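Local coordinates for E3 SUMO-protein ligase SIZ1 (Saccharomyces cerevisiae, PDB 3I2D) that acts as an E3 ligase that attaches SUMO to septins and PCNA, using a zinc-binding SP-RING domain that interacts with the E2 enzyme UBC9, at residues P218-Q223 against P262-N267; D310-N315 against E321-T326. One frame throughout, in Å; residues are numbered along the deposited sequence.

How the interactions relate
Both segments of interaction 1 precede those of interaction 2 along the chain. The contacts lie about 15 Å apart, centre to centre. Interaction 1 sets the lead-in to helix 222-234 against strand 262-265, beside the zinc site. That strand lies in one three-stranded sheet, with 274-275 and 303-305. Interaction 2 sets helix 307-313 against strand 322-326, which lies in another, with 245-249 and 331-333. Helix 307-313 connects the two: Pro262 packs on Leu313, and Lys222 NZ makes a long, weak ion pair with Asp311 OD2. Together the contacts tie the zinc-binding SP-RING to the segment that enters it and to the sheet near the end of the modelled chain.

Interaction 1 of 2, residues P218-Q223 against P262-N267; sequences PKIIKQ and PSKSIN
Ile220 meets Lys264 and Ile266 through carbon atoms alone, and no hydrogen bond joins 218-223 to 262-267. The tighter part is the end of Ile220 on the aliphatic shaft of Lys264. Ile220 CD1 lies 3.8 Å from Lys264 CG. The same methyl, Ile220 CD1, is 3.9 Å from Lys264 CE, so it rests against the shaft at two carbons. The two side chains cross at about a right angle. Ile220 reaches over because CG1 is set anti to its carbonyl carbon (chi1 -62°) and CD1 extends from it. Lys264 begins with CG between its backbone N and carbonyl carbon (chi1 58°), then runs extended. Its shaft therefore passes by Ile220, while its amino group goes on to bond the backbone oxygen of His270, with a weak second bond to Leu271 O. The apolar contact and the amino group thus use different lengths of one side chain. Lys264 lies on strand 262-265 of the SP-RING-type zinc finger. It is buried, and its side chain comes within about 5 Å of the bound zinc ion, close to the ligands Cys268 and His270.

The other side is looser. Ile220 CG1 is 4.4 Å from Ile266 CG2, and the tip of Ile266 turns from 218-223. Ile266 is exposed, so this flank opens to solvent.

Strand 303-305 borders both segments. Ile220 and Ile266 both touch Ala304. Backbone hydrogen bonds join Ile220 to Ile305 and Glu307, and Ile266 to Asn302. Strand 262-265 has strands 303-305 and 274-275 as its sheet neighbours. Ile221 is the N-cap residue of helix 222-234, so the chain enters that helix directly after the contact.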
# COMPACT_ATOMS: atom_id res chain seq x y z
N PRO A 218 -15.18 -3.53 -13.21
CA PRO A 218 -15.84 -3.09 -14.44
C PRO A 218 -14.90 -2.20 -15.23
O PRO A 218 -14.44 -1.18 -14.71
CB PRO A 218 -17.05 -2.32 -13.92
CG PRO A 218 -17.39 -3.04 -12.66
CD PRO A 218 -16.04 -3.28 -12.03
N LYS A 219 -14.58 -2.57 -16.46
CA LYS A 219 -13.67 -1.73 -17.22
C LYS A 219 -14.30 -0.38 -17.56
O LYS A 219 -15.42 -0.10 -17.15
CB LYS A 219 -13.20 -2.46 -18.49
CG LYS A 219 -14.26 -3.17 -19.26
CD LYS A 219 -13.65 -3.87 -20.49
CE LYS A 219 -12.88 -5.14 -20.14
NZ LYS A 219 -11.81 -4.87 -19.16
N ILE A 220 -13.56 0.46 -18.25
CA ILE A 220 -14.06 1.76 -18.65
C ILE A 220 -14.43 1.45 -20.09
O ILE A 220 -13.56 1.32 -20.96
CB ILE A 220 -12.95 2.83 -18.57
CG1 ILE A 220 -12.46 2.95 -17.13
CG2 ILE A 220 -13.45 4.18 -19.06
CD1 ILE A 220 -11.21 3.77 -17.00
N ILE A 221 -15.73 1.31 -20.34
CA ILE A 221 -16.24 0.95 -21.65
C ILE A 221 -15.93 1.96 -22.74
O ILE A 221 -15.79 3.16 -22.48
CB ILE A 221 -17.77 0.65 -21.56
CG1 ILE A 221 -18.56 1.93 -21.28
CG2 ILE A 221 -18.03 -0.33 -20.42
CD1 ILE A 221 -20.04 1.69 -21.01
N LYS A 222 -15.82 1.46 -23.97
CA LYS A 222 -15.50 2.29 -25.13
C LYS A 222 -16.41 3.51 -25.30
O LYS A 222 -15.94 4.59 -25.65
CB LYS A 222 -15.54 1.43 -26.39
CG LYS A 222 -14.72 0.15 -26.30
CD LYS A 222 -14.77 -0.63 -27.59
CE LYS A 222 -14.16 0.16 -28.72
NZ LYS A 222 -14.35 -0.50 -30.04
N GLN A 223 -17.70 3.34 -25.07
CA GLN A 223 -18.61 4.47 -25.22
C GLN A 223 -18.12 5.67 -24.43
O GLN A 223 -18.12 6.78 -24.94
CB GLN A 223 -20.03 4.10 -24.78
CG GLN A 223 -20.85 3.32 -25.82
CD GLN A 223 -20.24 1.96 -26.18
OE1 GLN A 223 -19.76 1.23 -25.30
NE2 GLN A 223 -20.27 1.62 -27.46
N PRO A 262 -3.75 -1.40 -19.80
CA PRO A 262 -4.07 0.02 -19.83
C PRO A 262 -5.06 0.36 -18.75
O PRO A 262 -6.10 -0.28 -18.64
CB PRO A 262 -4.67 0.22 -21.22
CG PRO A 262 -4.36 -1.04 -21.96
CD PRO A 262 -4.44 -2.08 -20.89
N SER A 263 -4.75 1.38 -17.96
CA SER A 263 -5.66 1.74 -16.91
C SER A 263 -5.55 3.17 -16.40
O SER A 263 -4.69 3.93 -16.80
CB SER A 263 -5.49 0.75 -15.76
OG SER A 263 -4.13 0.46 -15.53
N LYS A 264 -6.47 3.51 -15.51
CA LYS A 264 -6.54 4.84 -14.91
C LYS A 264 -7.74 4.80 -14.00
O LYS A 264 -8.57 3.91 -14.12
CB LYS A 264 -6.74 5.91 -16.00
CG LYS A 264 -7.99 5.73 -16.85
CD LYS A 264 -7.91 6.57 -18.13
CE LYS A 264 -9.13 6.37 -19.00
NZ LYS A 264 -8.95 7.00 -20.35
N SER A 265 -7.81 5.75 -13.07
CA SER A 265 -8.94 5.84 -12.15
C SER A 265 -10.13 6.22 -12.99
O SER A 265 -9.99 6.93 -14.00
CB SER A 265 -8.72 6.94 -11.10
OG SER A 265 -9.79 7.01 -10.16
N ILE A 266 -11.31 5.76 -12.60
CA ILE A 266 -12.51 6.11 -13.33
C ILE A 266 -12.71 7.63 -13.16
O ILE A 266 -13.43 8.28 -13.92
CB ILE A 266 -13.71 5.33 -12.78
CG1 ILE A 266 -13.96 5.72 -11.32
CG2 ILE A 266 -13.44 3.83 -12.91
CD1 ILE A 266 -15.05 4.91 -10.66
N ASN A 267 -12.01 8.18 -12.16
CA ASN A 267 -12.04 9.60 -11.87
C ASN A 267 -11.03 10.39 -12.72
O ASN A 267 -10.97 11.62 -12.62
CB ASN A 267 -11.74 9.85 -10.40
CG ASN A 267 -12.80 9.26 -9.49
OD1 ASN A 267 -13.92 9.02 -9.92
ND2 ASN A 267 -12.44 9.03 -8.23

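Interaction 2 of 2, residues D310-N315 against E321-T326; sequences DDILQN and EQVELT
Ile312 on helix 307-313 packs against Val323 and Leu325 of strand 322-326. This is helix-on-sheet packing, probably at the C-terminal end of the SP-RING. The strand is the middle one of an antiparallel three-stranded sheet, between 245-249 and 331-333. All three side chains are buried, and the contact between the segments is wholly apolar.

The bond to CB directs Ile312 toward the strand, and the side chain forks there. CG2 is one arm. It meets Val323 CG2 at 3.7 Å, methyl against methyl. Val323 CG1 stands a little farther off, 4.3 Å from Ile312 CG2. CG1 is the other arm and serves as a spacer. It lies anti to the carbonyl carbon of Ile312 (chi1 -56°), and the extended chain carries CD1 onward. That tip touches the strand two residues along: Ile312 CD1 is 4.0 Å from Leu325 CD2. One branched side chain thus spans two alternate residues of the strand, Val323 pointing at the helix and Leu325 bringing its end round to it. Its axis runs obliquely to both partners. The sheet adds further walls to the same apolar cluster, since Trp331 touches Ile312, Val323 and Leu325, and Met248 touches Ile312.

The helix ends just beyond the contact. Gln314 is the first residue to leave helical backbone angles, although its N still bonds to Asp310 O. Asn315 N bonds to Ile312 O. The side chain of Asn315 turns back on the helix as well: Asn315 ND2 donates to Asp311 O at 3.1 Å. The N-H...O angle is 148°. The donor is tilted 19° from the carbonyl plane.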
# COMPACT_ATOMS: atom_id res chain seq x y z
N ASP A 310 -7.31 -1.01 -24.42
CA ASP A 310 -7.01 -2.43 -24.42
C ASP A 310 -7.24 -2.97 -25.83
O ASP A 310 -6.43 -3.73 -26.35
CB ASP A 310 -7.91 -3.16 -23.43
CG ASP A 310 -7.32 -4.48 -22.98
OD1 ASP A 310 -8.02 -5.24 -22.27
OD2 ASP A 310 -6.15 -4.76 -23.32
N ASP A 311 -8.35 -2.57 -26.44
CA ASP A 311 -8.68 -3.01 -27.80
C ASP A 311 -7.56 -2.68 -28.79
O ASP A 311 -7.05 -3.56 -29.47
CB ASP A 311 -9.99 -2.36 -28.27
CG ASP A 311 -11.23 -3.10 -27.79
OD1 ASP A 311 -11.07 -4.04 -26.96
OD2 ASP A 311 -12.35 -2.75 -28.24
N ILE A 312 -7.19 -1.40 -28.86
CA ILE A 312 -6.13 -1.00 -29.78
C ILE A 312 -4.86 -1.81 -29.50
O ILE A 312 -4.20 -2.29 -30.41
CB ILE A 312 -5.80 0.51 -29.62
CG1 ILE A 312 -7.07 1.34 -29.84
CG2 ILE A 312 -4.72 0.93 -30.62
CD1 ILE A 312 -6.84 2.83 -29.73
N LEU A 313 -4.54 -1.96 -28.22
CA LEU A 313 -3.33 -2.67 -27.79
C LEU A 313 -3.32 -4.14 -28.21
O LEU A 313 -2.29 -4.68 -28.60
CB LEU A 313 -3.21 -2.55 -26.27
CG LEU A 313 -1.88 -2.10 -25.67
CD1 LEU A 313 -1.25 -0.95 -26.43
CD2 LEU A 313 -2.16 -1.71 -24.23
N GLN A 314 -4.48 -4.77 -28.11
CA GLN A 314 -4.62 -6.18 -28.46
C GLN A 314 -4.87 -6.36 -29.95
O GLN A 314 -5.19 -7.45 -30.40
CB GLN A 314 -5.79 -6.79 -27.67
CG GLN A 314 -5.50 -8.16 -27.09
CD GLN A 314 -4.37 -8.13 -26.07
OE1 GLN A 314 -3.24 -7.73 -26.38
NE2 GLN A 314 -4.67 -8.55 -24.84
N ASN A 315 -4.72 -5.28 -30.72
CA ASN A 315 -4.95 -5.32 -32.16
C ASN A 315 -4.03 -4.38 -32.90
O ASN A 315 -4.43 -3.75 -33.88
CB ASN A 315 -6.39 -4.95 -32.47
CG ASN A 315 -7.35 -6.06 -32.16
OD1 ASN A 315 -7.77 -6.78 -33.06
ND2 ASN A 315 -7.69 -6.23 -30.89
N GLU A 321 4.14 2.48 -31.53
CA GLU A 321 4.23 3.16 -30.24
C GLU A 321 3.21 4.26 -30.06
O GLU A 321 3.04 4.78 -28.96
CB GLU A 321 5.64 3.70 -30.02
CG GLU A 321 6.69 2.61 -29.77
CD GLU A 321 8.07 3.17 -29.45
OE1 GLU A 321 8.99 2.37 -29.17
OE2 GLU A 321 8.22 4.41 -29.49
N GLN A 322 2.55 4.63 -31.14
CA GLN A 322 1.52 5.66 -31.07
C GLN A 322 0.39 5.33 -32.00
O GLN A 322 0.55 4.55 -32.94
CB GLN A 322 2.08 7.03 -31.43
CG GLN A 322 3.06 7.57 -30.44
CD GLN A 322 3.59 8.91 -30.86
OE1 GLN A 322 4.16 9.05 -31.95
NE2 GLN A 322 3.40 9.92 -30.02
N VAL A 323 -0.75 5.94 -31.75
CA VAL A 323 -1.91 5.72 -32.59
C VAL A 323 -2.61 7.05 -32.82
O VAL A 323 -2.66 7.90 -31.92
CB VAL A 323 -2.87 4.72 -31.95
CG1 VAL A 323 -4.05 4.51 -32.83
CG2 VAL A 323 -2.16 3.40 -31.73
N GLU A 324 -3.10 7.26 -34.03
CA GLU A 324 -3.81 8.49 -34.35
C GLU A 324 -5.30 8.23 -34.22
O GLU A 324 -5.83 7.28 -34.79
CB GLU A 324 -3.50 8.97 -35.76
CG GLU A 324 -4.16 10.30 -36.08
CD GLU A 324 -3.28 11.22 -36.89
OE1 GLU A 324 -2.13 11.48 -36.47
OE2 GLU A 324 -3.75 11.70 -37.95
N LEU A 325 -5.96 9.07 -33.44
CA LEU A 325 -7.39 8.94 -33.20
C LEU A 325 -8.16 10.06 -33.88
O LEU A 325 -7.72 11.21 -33.89
CB LEU A 325 -7.67 8.97 -31.70
CG LEU A 325 -7.00 7.91 -30.83
CD1 LEU A 325 -7.35 8.15 -29.37
CD2 LEU A 325 -7.46 6.52 -31.27
N THR A 326 -9.32 9.71 -34.43
CA THR A 326 -10.19 10.68 -35.08
C THR A 326 -11.51 10.80 -34.30
O THR A 326 -11.96 9.86 -33.64
CB THR A 326 -10.49 10.30 -36.56
OG1 THR A 326 -11.04 8.97 -36.63
CG2 THR A 326 -9.22 10.37 -37.38